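Local coordinates for virulence sensor protein BvgS (Bordetella pertussis, PDB 6ZJ8), which probably acts as a sensor histidine kinase governing virulence in the whooping-cough bacterium, with a PAS domain that takes part in signal transduction, at residues A[28-33]-A[49-54]; A[36-41]-A[129-134]; A[55-60]-A[105-110]; A[67-72]-A[86-91]; A[111-116]-A[136-141]. All coordinates share one frame; numbering follows the deposited sequence.

Contact 1: residues A[28-33]-A[49-54]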
# COMPACT_ATOMS: atom_id res chain seq x y z
N VAL A 28 -7.16 8.46 -12.15
CA VAL A 28 -8.04 7.58 -11.39
C VAL A 28 -7.22 6.64 -10.52
O VAL A 28 -7.55 6.40 -9.35
CB VAL A 28 -8.95 6.79 -12.35
CG1 VAL A 28 -9.83 5.83 -11.57
CG2 VAL A 28 -9.80 7.74 -13.17
N LEU A 29 -6.13 6.09 -11.06
CA LEU A 29 -5.36 5.09 -10.33
C LEU A 29 -4.74 5.68 -9.07
O LEU A 29 -4.66 5.01 -8.03
CB LEU A 29 -4.27 4.51 -11.23
CG LEU A 29 -3.21 3.66 -10.54
CD1 LEU A 29 -3.86 2.51 -9.77
CD2 LEU A 29 -2.22 3.12 -11.55
N ILE A 30 -4.29 6.93 -9.13
CA ILE A 30 -3.55 7.56 -8.04
C ILE A 30 -4.45 8.42 -7.18
O ILE A 30 -4.40 8.35 -5.95
CB ILE A 30 -2.36 8.36 -8.61
CG1 ILE A 30 -1.30 7.39 -9.13
CG2 ILE A 30 -1.80 9.29 -7.55
CD1 ILE A 30 -0.26 8.03 -10.01
N ASP A 31 -5.29 9.25 -7.79
CA ASP A 31 -6.18 10.14 -7.05
C ASP A 31 -7.55 9.54 -6.79
O ASP A 31 -8.37 10.18 -6.12
CB ASP A 31 -6.36 11.47 -7.80
CG ASP A 31 -5.15 12.37 -7.71
OD1 ASP A 31 -4.30 12.15 -6.82
OD2 ASP A 31 -5.04 13.30 -8.53
N GLY A 32 -7.84 8.35 -7.31
CA GLY A 32 -9.20 7.85 -7.26
C GLY A 32 -9.36 6.37 -7.00
O GLY A 32 -10.30 5.75 -7.51
N THR A 33 -8.46 5.78 -6.22
CA THR A 33 -8.64 4.41 -5.77
C THR A 33 -8.64 4.38 -4.25
O THR A 33 -7.79 5.02 -3.61
CB THR A 33 -7.54 3.47 -6.32
OG1 THR A 33 -6.24 4.02 -6.06
CG2 THR A 33 -7.71 3.28 -7.81
N CYS A 49 2.55 4.96 -6.07
CA CYS A 49 1.73 4.80 -4.87
C CYS A 49 0.58 5.78 -4.97
O CYS A 49 0.79 6.96 -5.29
CB CYS A 49 2.55 5.03 -3.60
SG CYS A 49 3.70 6.41 -3.67
N ASN A 50 -0.63 5.31 -4.70
CA ASN A 50 -1.81 6.16 -4.81
C ASN A 50 -1.96 7.01 -3.55
O ASN A 50 -1.18 6.91 -2.60
CB ASN A 50 -3.05 5.31 -5.08
CG ASN A 50 -3.38 4.37 -3.94
OD1 ASN A 50 -2.57 4.15 -3.03
ND2 ASN A 50 -4.57 3.78 -3.99
N ASP A 51 -2.98 7.87 -3.55
CA ASP A 51 -3.18 8.77 -2.42
C ASP A 51 -3.64 8.02 -1.17
O ASP A 51 -3.40 8.49 -0.06
CB ASP A 51 -4.20 9.84 -2.79
CG ASP A 51 -3.70 10.78 -3.86
OD1 ASP A 51 -2.49 10.73 -4.19
OD2 ASP A 51 -4.51 11.58 -4.37
N ALA A 52 -4.31 6.88 -1.34
CA ALA A 52 -4.65 6.07 -0.17
C ALA A 52 -3.39 5.61 0.55
O ALA A 52 -3.34 5.61 1.79
CB ALA A 52 -5.49 4.87 -0.60
N TYR A 53 -2.36 5.23 -0.21
CA TYR A 53 -1.07 4.91 0.37
C TYR A 53 -0.47 6.14 1.06
O TYR A 53 -0.17 6.11 2.26
CB TYR A 53 -0.13 4.40 -0.73
CG TYR A 53 1.20 3.91 -0.25
CD1 TYR A 53 2.18 4.79 0.18
CD2 TYR A 53 1.49 2.55 -0.22
CE1 TYR A 53 3.41 4.34 0.63
CE2 TYR A 53 2.71 2.09 0.22
CZ TYR A 53 3.67 2.99 0.65
OH TYR A 53 4.88 2.53 1.09
N LEU A 54 -0.31 7.23 0.31
CA LEU A 54 0.39 8.40 0.83
C LEU A 54 -0.33 9.01 2.02
O LEU A 54 0.31 9.42 3.00
CB LEU A 54 0.55 9.44 -0.28
CG LEU A 54 1.35 8.96 -1.50
CD1 LEU A 54 1.30 10.00 -2.61
CD2 LEU A 54 2.79 8.67 -1.09
O HOH W 1 -5.93 6.85 -3.85
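Ile30 and Asp51 join the end of helix 17-31 to the start of helix 51-57, a junction at which the N-terminal helix of this PAS domain meets the turn after strand 46-49. Among backbone atoms the link is direct: Asp51 N donates to Ile30 O at 2.8 Å, in the carbonyl plane and nearly straight at the hydrogen. A water adds a second link, donating to Ile30 O and Thr33 O and accepting from Ala52 N.

Hydrogen bonds of the Asn50 side-chain amide form the next group. Asn50 is the N-cap of helix 51-57: its OD1 accepts from Tyr53 N, which stands above the carbonyl plane, and also from Ile37 N. The torsion that sets CG between backbone N and carbonyl carbon (chi1 64°) brings Asn50 ND2 to Thr33 OG1 at 2.7 Å, with the hydroxyl oxygen in the amide plane. That hydroxyl in turn donates a hydrogen bond to Leu29 O, and ND2 reaches Asn35 O as well, so one amide serves both the helix start and the preceding loop.

The carboxylates of Asp31 and Asp51, planes 43° apart, complete the contact. Asp31 OD1 lies 2.5 Å from Asp51 OD2, an uncertain spacing at which one acid is probably protonated, while Arg27 holds Asp31 OD2 in a salt bridge. Ile30 crosses the Asp51 side chain at about a right angle, Ile30 CG2 3.7 Å from Asp51 OD1.

Contact 2: residues A[36-41]-A[129-134]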
# COMPACT_ATOMS: atom_id res chain seq x y z
N PRO A 36 -4.98 1.47 -0.44
CA PRO A 36 -3.57 1.71 -0.77
C PRO A 36 -3.04 0.69 -1.77
O PRO A 36 -3.27 -0.51 -1.64
CB PRO A 36 -2.87 1.59 0.59
CG PRO A 36 -3.91 2.00 1.57
CD PRO A 36 -5.22 1.49 1.01
N ILE A 37 -2.31 1.19 -2.76
CA ILE A 37 -1.63 0.34 -3.73
C ILE A 37 -0.32 1.01 -4.11
O ILE A 37 -0.25 2.24 -4.20
CB ILE A 37 -2.50 0.06 -4.97
CG1 ILE A 37 -1.78 -0.92 -5.90
CG2 ILE A 37 -2.80 1.34 -5.72
CD1 ILE A 37 -2.59 -1.35 -7.09
N TYR A 38 0.71 0.20 -4.33
CA TYR A 38 2.03 0.69 -4.69
C TYR A 38 2.65 -0.26 -5.70
O TYR A 38 2.16 -1.37 -5.94
CB TYR A 38 2.94 0.80 -3.46
CG TYR A 38 3.09 -0.50 -2.71
CD1 TYR A 38 4.06 -1.43 -3.07
CD2 TYR A 38 2.24 -0.83 -1.66
CE1 TYR A 38 4.20 -2.63 -2.39
CE2 TYR A 38 2.37 -2.02 -0.98
CZ TYR A 38 3.34 -2.92 -1.35
OH TYR A 38 3.46 -4.11 -0.67
N VAL A 39 3.76 0.18 -6.29
CA VAL A 39 4.58 -0.64 -7.17
C VAL A 39 6.03 -0.44 -6.78
O VAL A 39 6.51 0.70 -6.74
CB VAL A 39 4.36 -0.30 -8.65
CG1 VAL A 39 5.28 -1.14 -9.52
CG2 VAL A 39 2.91 -0.53 -9.04
N ARG A 40 6.73 -1.54 -6.50
CA ARG A 40 8.12 -1.51 -6.06
C ARG A 40 8.94 -2.38 -7.00
O ARG A 40 8.57 -3.53 -7.27
CB ARG A 40 8.23 -2.00 -4.61
CG ARG A 40 9.65 -2.16 -4.12
CD ARG A 40 9.73 -2.11 -2.60
NE ARG A 40 8.78 -3.02 -1.96
CZ ARG A 40 8.82 -3.34 -0.67
NH1 ARG A 40 9.77 -2.85 0.12
NH2 ARG A 40 7.92 -4.17 -0.16
N ASP A 41 10.06 -1.84 -7.49
CA ASP A 41 10.88 -2.56 -8.44
C ASP A 41 11.70 -3.64 -7.73
O ASP A 41 11.57 -3.86 -6.52
CB ASP A 41 11.79 -1.58 -9.20
CG ASP A 41 12.88 -0.98 -8.33
OD1 ASP A 41 12.93 -1.28 -7.12
OD2 ASP A 41 13.69 -0.20 -8.87
N LYS A 129 10.70 -8.06 -12.64
CA LYS A 129 11.13 -6.67 -12.54
C LYS A 129 10.64 -5.95 -11.29
O LYS A 129 11.25 -4.95 -10.91
CB LYS A 129 10.65 -5.88 -13.78
CG LYS A 129 11.22 -6.38 -15.10
CD LYS A 129 12.73 -6.22 -15.16
CE LYS A 129 13.30 -6.81 -16.44
NZ LYS A 129 14.78 -6.84 -16.43
N GLY A 130 9.57 -6.42 -10.66
CA GLY A 130 9.11 -5.78 -9.44
C GLY A 130 7.89 -6.48 -8.89
O GLY A 130 7.56 -7.60 -9.29
N ILE A 131 7.24 -5.81 -7.95
CA ILE A 131 6.02 -6.30 -7.33
C ILE A 131 4.99 -5.18 -7.30
O ILE A 131 5.33 -4.01 -7.10
CB ILE A 131 6.27 -6.83 -5.90
CG1 ILE A 131 6.90 -5.75 -5.02
CG2 ILE A 131 7.16 -8.07 -5.94
CD1 ILE A 131 6.36 -5.73 -3.61
N ILE A 132 3.73 -5.55 -7.51
CA ILE A 132 2.59 -4.68 -7.23
C ILE A 132 2.01 -5.13 -5.90
O ILE A 132 1.89 -6.33 -5.64
CB ILE A 132 1.54 -4.76 -8.35
CG1 ILE A 132 2.17 -4.46 -9.71
CG2 ILE A 132 0.41 -3.79 -8.08
CD1 ILE A 132 1.65 -5.34 -10.84
N GLY A 133 1.67 -4.17 -5.04
CA GLY A 133 1.20 -4.54 -3.72
C GLY A 133 0.33 -3.46 -3.11
O GLY A 133 0.09 -2.40 -3.69
N GLY A 134 -0.15 -3.77 -1.90
CA GLY A 134 -1.00 -2.85 -1.17
C GLY A 134 -1.62 -3.56 0.01
O GLY A 134 -1.20 -4.66 0.39
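Tyr38 lies against the strand bearing Gly133, and its ring can be followed atom by atom across that backbone. From CB, the first torsion places CG between the backbone N and the carbonyl carbon (chi1 57°), which swings the ring over the neighbouring strand. Tyr38 CG and CD2 then face Gly133 O, with Tyr38 CD2 at 3.3 Å. Tyr38 CE2 comes to 3.2 Å from Gly134 N, while Tyr38 CE1, on the other flank, has Ile131 CD1 near the ring plane at 4.0 Å. At the tip, Tyr38 OH lies 3.8 Å from Gly133 CA. That same CA sits 3.9 Å from the Tyr38 ring centroid, a CH-pi contact over the face, where the glycine has no side chain to stand in the way.

Beneath the ring, Tyr38 and Gly133 exchange two backbone hydrogen bonds, and Arg40 and Ile131 exchange two more. Ile131 runs side by side with Arg40, and its CD1 meets the guanidinium edge. The other face of the sheet carries Ile37, Val39 and Ile132, with Ile132 CG2 4.0 Å from Ile37 CD1. Strand 46-49 flanks 37-41 on its far edge. Pairing of the first strand with the last, at the centre of a five-stranded antiparallel sheet ordered 2-1-5-4-3, is the hallmark of the PAS fold.

Contact 3: residues A[55-60]-A[105-110]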
# COMPACT_ATOMS: atom_id res chain seq x y z
N ASP A 55 -1.66 9.08 1.97
CA ASP A 55 -2.41 9.76 3.03
C ASP A 55 -2.47 8.94 4.31
O ASP A 55 -2.71 9.51 5.38
CB ASP A 55 -3.82 10.09 2.55
CG ASP A 55 -3.85 11.26 1.57
OD1 ASP A 55 -2.77 11.82 1.28
OD2 ASP A 55 -4.95 11.61 1.09
N THR A 56 -2.28 7.62 4.23
CA THR A 56 -2.15 6.83 5.45
C THR A 56 -1.08 7.42 6.36
O THR A 56 -1.23 7.42 7.59
CB THR A 56 -1.80 5.38 5.10
OG1 THR A 56 -2.90 4.77 4.42
CG2 THR A 56 -1.47 4.58 6.37
N PHE A 57 -0.01 7.94 5.77
CA PHE A 57 1.13 8.46 6.51
C PHE A 57 1.22 9.98 6.48
O PHE A 57 2.10 10.55 7.13
CB PHE A 57 2.43 7.86 5.95
CG PHE A 57 2.36 6.37 5.75
CD1 PHE A 57 2.64 5.51 6.79
CD2 PHE A 57 2.00 5.84 4.52
CE1 PHE A 57 2.58 4.14 6.62
CE2 PHE A 57 1.94 4.47 4.34
CZ PHE A 57 2.22 3.62 5.39
N GLY A 58 0.33 10.65 5.74
CA GLY A 58 0.35 12.09 5.69
C GLY A 58 1.52 12.68 4.96
O GLY A 58 1.97 13.78 5.30
N VAL A 59 2.05 11.98 3.95
CA VAL A 59 3.17 12.48 3.17
C VAL A 59 2.76 12.67 1.71
O VAL A 59 1.64 12.33 1.32
CB VAL A 59 4.39 11.55 3.27
CG1 VAL A 59 4.81 11.37 4.72
CG2 VAL A 59 4.10 10.20 2.61
N THR A 60 3.67 13.21 0.91
CA THR A 60 3.46 13.43 -0.51
C THR A 60 4.29 12.43 -1.31
O THR A 60 5.13 11.70 -0.76
CB THR A 60 3.82 14.86 -0.91
OG1 THR A 60 5.20 15.11 -0.60
CG2 THR A 60 2.96 15.87 -0.17
N VAL A 105 -1.55 -3.39 12.66
CA VAL A 105 -0.52 -2.36 12.54
C VAL A 105 -0.97 -1.15 13.35
O VAL A 105 -2.15 -0.77 13.31
CB VAL A 105 -0.26 -1.97 11.08
CG1 VAL A 105 0.70 -0.78 11.01
CG2 VAL A 105 0.30 -3.15 10.31
N THR A 106 -0.03 -0.55 14.07
CA THR A 106 -0.30 0.58 14.94
C THR A 106 0.33 1.83 14.35
O THR A 106 1.53 1.84 14.04
CB THR A 106 0.23 0.32 16.35
OG1 THR A 106 -0.36 -0.88 16.87
CG2 THR A 106 -0.11 1.48 17.28
N LEU A 107 -0.47 2.88 14.21
CA LEU A 107 -0.03 4.11 13.56
C LEU A 107 -0.93 5.24 14.03
O LEU A 107 -2.16 5.11 14.00
CB LEU A 107 -0.10 3.98 12.03
CG LEU A 107 0.22 5.23 11.22
CD1 LEU A 107 1.69 5.58 11.33
CD2 LEU A 107 -0.19 5.04 9.77
N HIS A 108 -0.32 6.34 14.47
CA HIS A 108 -1.07 7.52 14.91
C HIS A 108 -1.98 7.17 16.09
O HIS A 108 -3.11 7.66 16.20
CB HIS A 108 -1.89 8.11 13.76
CG HIS A 108 -1.07 8.47 12.56
ND1 HIS A 108 -1.59 8.47 11.28
CD2 HIS A 108 0.23 8.85 12.44
CE1 HIS A 108 -0.65 8.83 10.43
NE2 HIS A 108 0.46 9.07 11.11
N GLY A 109 -1.48 6.31 16.98
CA GLY A 109 -2.24 5.89 18.14
C GLY A 109 -3.39 4.95 17.87
O GLY A 109 -4.11 4.60 18.81
N ARG A 110 -3.59 4.53 16.62
CA ARG A 110 -4.70 3.67 16.23
C ARG A 110 -4.14 2.37 15.66
O ARG A 110 -3.24 2.39 14.82
CB ARG A 110 -5.60 4.36 15.20
CG ARG A 110 -6.84 5.01 15.81
CD ARG A 110 -7.66 5.83 14.80
NE ARG A 110 -7.65 5.26 13.46
CZ ARG A 110 -7.04 5.80 12.40
NH1 ARG A 110 -6.38 6.95 12.51
NH2 ARG A 110 -7.10 5.20 11.23
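Thr56 O is approached by carbon atoms from two successive residues of the other segment: His108 CE1 at 3.2 Å and Leu107 CD2 at 3.4 Å. The contact joins the end of helix 51-57 to the type I' beta turn, Leu107 to Arg110, that connects two strands of the PAS sheet, and it is made by van der Waals contacts, without a hydrogen bond between the segments. The turn is closed by paired backbone bonds between Leu107 and Arg110, and the helix ends in a Schellman motif with Gly58, at positive phi, as its C-prime residue.

Leu107 carries the apolar half. With CG anti to the backbone N (chi1 175°), the chain extends toward the helix. The two side chains Thr56 and Leu107 meet at a slant, whereas Leu107 and Phe57 cross at about a right angle. His108 approaches beside it, its imidazole edge toward Phe57 CA and one face lying over Leu107 CG.

Around this pair, Thr56 OG1 is engaged by Ala52 O within its own helix, and the Phe57 ring meets Phe87 of helix 79-87 with planes roughly perpendicular. The Leu107 CD2 methyl sits over both helix side chains, 3.7 Å from Thr56 CG2 and 4.1 Å from Phe57 CD1.

Contact 4: residues A[67-72]-A[86-91]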
# COMPACT_ATOMS: atom_id res chain seq x y z
N LYS A 67 12.53 6.04 -3.79
CA LYS A 67 13.17 5.78 -2.51
C LYS A 67 12.69 4.44 -1.97
O LYS A 67 11.70 3.87 -2.44
CB LYS A 67 12.86 6.92 -1.53
CG LYS A 67 13.46 8.24 -1.99
CD LYS A 67 12.75 9.45 -1.43
CE LYS A 67 13.36 10.73 -1.98
NZ LYS A 67 12.69 11.95 -1.46
N THR A 68 13.43 3.92 -0.99
CA THR A 68 13.28 2.54 -0.56
C THR A 68 12.77 2.45 0.88
O THR A 68 12.85 3.41 1.65
CB THR A 68 14.61 1.78 -0.66
OG1 THR A 68 15.59 2.40 0.19
CG2 THR A 68 15.13 1.80 -2.09
N ILE A 69 12.25 1.28 1.21
CA ILE A 69 11.86 0.93 2.58
C ILE A 69 12.75 -0.22 3.02
O ILE A 69 12.37 -1.39 2.85
CB ILE A 69 10.37 0.54 2.67
CG1 ILE A 69 9.50 1.46 1.82
CG2 ILE A 69 9.93 0.56 4.13
CD1 ILE A 69 9.34 2.85 2.36
N PRO A 70 13.93 0.05 3.58
CA PRO A 70 14.87 -1.04 3.88
C PRO A 70 14.29 -2.05 4.86
O PRO A 70 13.45 -1.72 5.71
CB PRO A 70 16.09 -0.32 4.46
CG PRO A 70 15.97 1.08 3.98
CD PRO A 70 14.51 1.37 3.91
N GLU A 71 14.75 -3.30 4.74
CA GLU A 71 14.34 -4.34 5.68
C GLU A 71 15.02 -4.15 7.03
O GLU A 71 14.39 -4.33 8.08
CB GLU A 71 14.66 -5.72 5.11
CG GLU A 71 13.95 -6.04 3.80
CD GLU A 71 12.45 -6.19 3.97
OE1 GLU A 71 11.99 -6.35 5.12
OE2 GLU A 71 11.73 -6.14 2.94
N ALA A 72 16.30 -3.79 7.03
CA ALA A 72 17.03 -3.58 8.26
C ALA A 72 16.71 -2.20 8.84
O ALA A 72 16.31 -1.27 8.13
CB ALA A 72 18.53 -3.71 8.03
N GLU A 86 5.86 -1.63 8.34
CA GLU A 86 4.83 -2.46 8.96
C GLU A 86 3.73 -2.81 7.97
O GLU A 86 3.24 -3.95 7.95
CB GLU A 86 4.25 -1.73 10.18
CG GLU A 86 5.25 -1.58 11.32
CD GLU A 86 4.79 -0.62 12.40
OE1 GLU A 86 5.65 -0.15 13.18
OE2 GLU A 86 3.58 -0.32 12.47
N PHE A 87 3.33 -1.86 7.12
CA PHE A 87 2.25 -2.12 6.17
C PHE A 87 2.71 -2.96 4.99
O PHE A 87 1.89 -3.65 4.38
CB PHE A 87 1.68 -0.80 5.66
CG PHE A 87 0.85 -0.07 6.67
CD1 PHE A 87 1.44 0.84 7.54
CD2 PHE A 87 -0.51 -0.28 6.75
CE1 PHE A 87 0.68 1.51 8.47
CE2 PHE A 87 -1.28 0.40 7.68
CZ PHE A 87 -0.69 1.29 8.54
N LEU A 88 4.00 -2.91 4.65
CA LEU A 88 4.51 -3.67 3.52
C LEU A 88 4.86 -5.09 3.95
O LEU A 88 4.82 -5.44 5.13
CB LEU A 88 5.74 -2.97 2.94
CG LEU A 88 5.52 -1.52 2.51
CD1 LEU A 88 6.86 -0.85 2.25
CD2 LEU A 88 4.65 -1.46 1.27
N LEU A 89 5.20 -5.91 2.96
CA LEU A 89 5.62 -7.28 3.18
C LEU A 89 7.12 -7.41 2.94
O LEU A 89 7.70 -6.66 2.14
CB LEU A 89 4.86 -8.25 2.28
CG LEU A 89 3.35 -8.34 2.52
CD1 LEU A 89 2.73 -9.39 1.61
CD2 LEU A 89 3.05 -8.65 3.97
N THR A 90 7.73 -8.36 3.64
CA THR A 90 9.17 -8.56 3.51
C THR A 90 9.52 -8.99 2.09
O THR A 90 8.70 -9.55 1.35
CB THR A 90 9.64 -9.62 4.51
OG1 THR A 90 9.08 -9.34 5.80
CG2 THR A 90 11.16 -9.62 4.62
N ARG A 91 10.77 -8.71 1.70
CA ARG A 91 11.26 -8.99 0.35
C ARG A 91 11.78 -10.42 0.32
O ARG A 91 12.88 -10.70 0.82
CB ARG A 91 12.33 -7.97 -0.05
CG ARG A 91 12.70 -7.99 -1.52
CD ARG A 91 13.59 -6.81 -1.89
NE ARG A 91 14.86 -6.82 -1.17
CZ ARG A 91 15.93 -7.52 -1.53
NH1 ARG A 91 15.89 -8.29 -2.62
NH2 ARG A 91 17.04 -7.46 -0.81
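Ile69 and Leu88 cross at about a right angle, and a single methyl makes the meeting: Leu88 CD1 nestles against the fork of Ile69, 3.5 Å from CG1, 3.8 Å from CB and 3.9 Å from CG2. One branch thus touches three atoms of its partner, and the grip is that of a methyl end set against a branch point, with neither chain lying along the other. Both residues are buried, so this is the apolar half of the contact.

The polar half belongs to Glu71, whose chain bends at its second torsion (chi2 -68°) and turns the carboxylate toward the backbone beyond Leu89. It meets Thr90 and Arg91 at a slant, one oxygen to each. Glu71 OE1 rests 3.4 Å from Thr90 CG2 and is claimed by a hydrogen bond with His85 NE2. Glu71 OE2 takes a weak bond from Arg91 N, 3.0 Å long but bent, and has Arg91 CB beside it. The His85 bond, helped by the weak one from Arg91 N, probably limits the carboxylate's rotation. The Arg91 guanidinium is poorly ordered; Arg91 NE remains 5.2 Å from Glu71 OE2, so any attraction between the charges is probably slight.

The contact ties the loop that follows helix 51-57 to the residues that leave helix 79-87, on the helical side of the PAS domain. Leu88 also packs on Tyr38 and Arg40 of strand 37-41, Ile69 lies on Met84 and His85 of helix 79-87, and Leu89 turns to strands 99-107 and 110-122.

Contact 5: residues A[111-116]-A[136-141]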
# COMPACT_ATOMS: atom_id res chain seq x y z
N THR A 111 -4.69 1.24 16.12
CA THR A 111 -4.29 -0.08 15.65
C THR A 111 -5.30 -0.58 14.62
O THR A 111 -6.50 -0.63 14.91
CB THR A 111 -4.18 -1.07 16.81
OG1 THR A 111 -3.25 -0.57 17.78
CG2 THR A 111 -3.69 -2.42 16.31
N ARG A 112 -4.82 -0.94 13.44
CA ARG A 112 -5.67 -1.37 12.34
C ARG A 112 -5.32 -2.80 11.95
O ARG A 112 -4.14 -3.16 11.84
CB ARG A 112 -5.51 -0.47 11.11
CG ARG A 112 -5.39 1.01 11.41
CD ARG A 112 -3.95 1.47 11.30
NE ARG A 112 -3.77 2.81 11.83
CZ ARG A 112 -3.96 3.93 11.14
NH1 ARG A 112 -4.35 3.89 9.88
NH2 ARG A 112 -3.77 5.10 11.73
N HIS A 113 -6.35 -3.61 11.73
CA HIS A 113 -6.20 -4.92 11.12
C HIS A 113 -6.19 -4.74 9.61
O HIS A 113 -7.15 -4.21 9.04
CB HIS A 113 -7.33 -5.84 11.56
CG HIS A 113 -7.24 -7.23 11.02
ND1 HIS A 113 -8.35 -8.03 10.83
CD2 HIS A 113 -6.17 -7.97 10.63
CE1 HIS A 113 -7.97 -9.20 10.35
NE2 HIS A 113 -6.65 -9.19 10.22
N VAL A 114 -5.11 -5.17 8.95
CA VAL A 114 -4.93 -4.93 7.53
C VAL A 114 -4.70 -6.26 6.81
O VAL A 114 -4.11 -7.19 7.34
CB VAL A 114 -3.75 -3.97 7.25
CG1 VAL A 114 -4.03 -2.61 7.86
CG2 VAL A 114 -2.44 -4.54 7.79
N TYR A 115 -5.19 -6.32 5.57
CA TYR A 115 -5.01 -7.45 4.68
C TYR A 115 -4.00 -7.03 3.61
O TYR A 115 -4.30 -6.18 2.77
CB TYR A 115 -6.34 -7.88 4.07
CG TYR A 115 -6.28 -9.15 3.26
CD1 TYR A 115 -6.14 -10.38 3.89
CD2 TYR A 115 -6.38 -9.13 1.88
CE1 TYR A 115 -6.09 -11.55 3.16
CE2 TYR A 115 -6.33 -10.30 1.14
CZ TYR A 115 -6.18 -11.51 1.79
OH TYR A 115 -6.13 -12.68 1.06
N GLN A 116 -2.81 -7.63 3.65
CA GLN A 116 -1.69 -7.24 2.80
C GLN A 116 -1.52 -8.22 1.65
O GLN A 116 -1.79 -9.42 1.78
CB GLN A 116 -0.40 -7.18 3.62
CG GLN A 116 -0.48 -6.30 4.86
CD GLN A 116 0.59 -6.63 5.87
OE1 GLN A 116 0.69 -7.77 6.33
NE2 GLN A 116 1.40 -5.64 6.23
N ILE A 136 -5.61 -3.64 2.54
CA ILE A 136 -6.98 -3.23 2.79
C ILE A 136 -7.15 -3.09 4.30
O ILE A 136 -6.81 -4.01 5.05
CB ILE A 136 -8.00 -4.24 2.23
CG1 ILE A 136 -7.74 -4.51 0.75
CG2 ILE A 136 -9.43 -3.74 2.45
CD1 ILE A 136 -8.60 -5.61 0.18
N ASP A 137 -7.65 -1.94 4.73
CA ASP A 137 -7.90 -1.70 6.15
C ASP A 137 -9.19 -2.42 6.53
O ASP A 137 -10.29 -1.96 6.23
CB ASP A 137 -7.98 -0.20 6.43
CG ASP A 137 -7.99 0.11 7.92
OD1 ASP A 137 -8.43 -0.75 8.71
OD2 ASP A 137 -7.58 1.23 8.29
N ILE A 138 -9.04 -3.57 7.20
CA ILE A 138 -10.21 -4.36 7.59
C ILE A 138 -10.96 -3.67 8.72
O ILE A 138 -12.20 -3.66 8.75
CB ILE A 138 -9.78 -5.78 7.98
CG1 ILE A 138 -9.00 -6.45 6.84
CG2 ILE A 138 -11.00 -6.62 8.36
CD1 ILE A 138 -9.79 -6.60 5.55
N THR A 139 -10.23 -3.10 9.68
CA THR A 139 -10.87 -2.42 10.80
C THR A 139 -11.78 -1.30 10.32
O THR A 139 -12.83 -1.04 10.92
CB THR A 139 -9.80 -1.86 11.74
OG1 THR A 139 -9.02 -2.94 12.27
CG2 THR A 139 -10.44 -1.09 12.88
N GLU A 140 -11.40 -0.62 9.24
CA GLU A 140 -12.24 0.44 8.69
C GLU A 140 -13.60 -0.10 8.28
O GLU A 140 -14.63 0.57 8.47
CB GLU A 140 -11.54 1.11 7.51
CG GLU A 140 -12.24 2.36 6.99
CD GLU A 140 -12.14 3.52 7.95
OE1 GLU A 140 -11.24 3.48 8.82
OE2 GLU A 140 -12.96 4.46 7.84
N ARG A 141 -13.64 -1.30 7.71
CA ARG A 141 -14.91 -1.92 7.35
C ARG A 141 -15.70 -2.32 8.59
O ARG A 141 -16.91 -2.10 8.66
CB ARG A 141 -14.68 -3.14 6.46
CG ARG A 141 -14.45 -2.82 5.00
CD ARG A 141 -13.09 -2.20 4.76
NE ARG A 141 -12.84 -1.98 3.34
CZ ARG A 141 -11.89 -1.19 2.85
NH1 ARG A 141 -11.09 -0.53 3.68
NH2 ARG A 141 -11.75 -1.06 1.54
O HOH W 2 -4.72 1.92 8.06
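Tyr115 and Ile136 form an antiparallel hydrogen-bonded pair, exchanging two backbone bonds of 2.9 Å (Tyr115 N to Ile136 O and Ile136 N to Tyr115 O), and Val114 with Asp137 adds a non-hydrogen-bonded pair before the chain turns into helix 138-155. The bonding continues through that turn: His113 O takes Ile138 N at 2.7 Å and, more weakly, Thr139 N.

Asp137, Ile138 and Thr139 are the Asp-Ile-Thr (DIT) motif found at the end of many PAS domains. Thr139 OG1 accepts from His113 N at 2.8 Å in an almost straight bond, so a helix side chain takes up a strand N-H beyond the last beta bridge. Asp137 is the N-cap: its OD1 accepts from Glu140 N, which comes from above the carboxylate plane. Its CG stands anti to the backbone N (chi1 -170°), which directs the carboxylate over Arg112 CB and CG. The charged ends of Arg112 and Asp137 do not touch; a water in the guanidinium plane accepts from Arg112 NH1 and donates to Asp137 OD2. Arg112 NH2 is engaged by Leu107 O instead. Ile138 runs alongside His113, with CG1 over the imidazole face, and its CD1 touches Tyr115 CB.

The contact thus anchors the C-terminal helix to strand 110-122, which on its other edge pairs with strand 99-107, while Val114 packs on Trp135 of strand 128-137.

In the fold
Read from the N terminus, contact 1 closes the first loop, bringing helix 17-31 to helix 51-57 around strands 37-41 and 46-49. Contact 2 opens inside that loop and closes only near the end of the domain, so the two cross; they meet through Asn50 and Ile37. Contact 3, nested within contact 2, ties helix 51-57 to the turn after strand 99-107; contact 4, nested within contact 3, ties the loop at 67-72 to the residues after helix 79-87. Contact 5 opens within the long loop of contact 2 and closes past it, crossing it on the shared strand 128-137. Together they bind both terminal helices and the helical layer to one sheet.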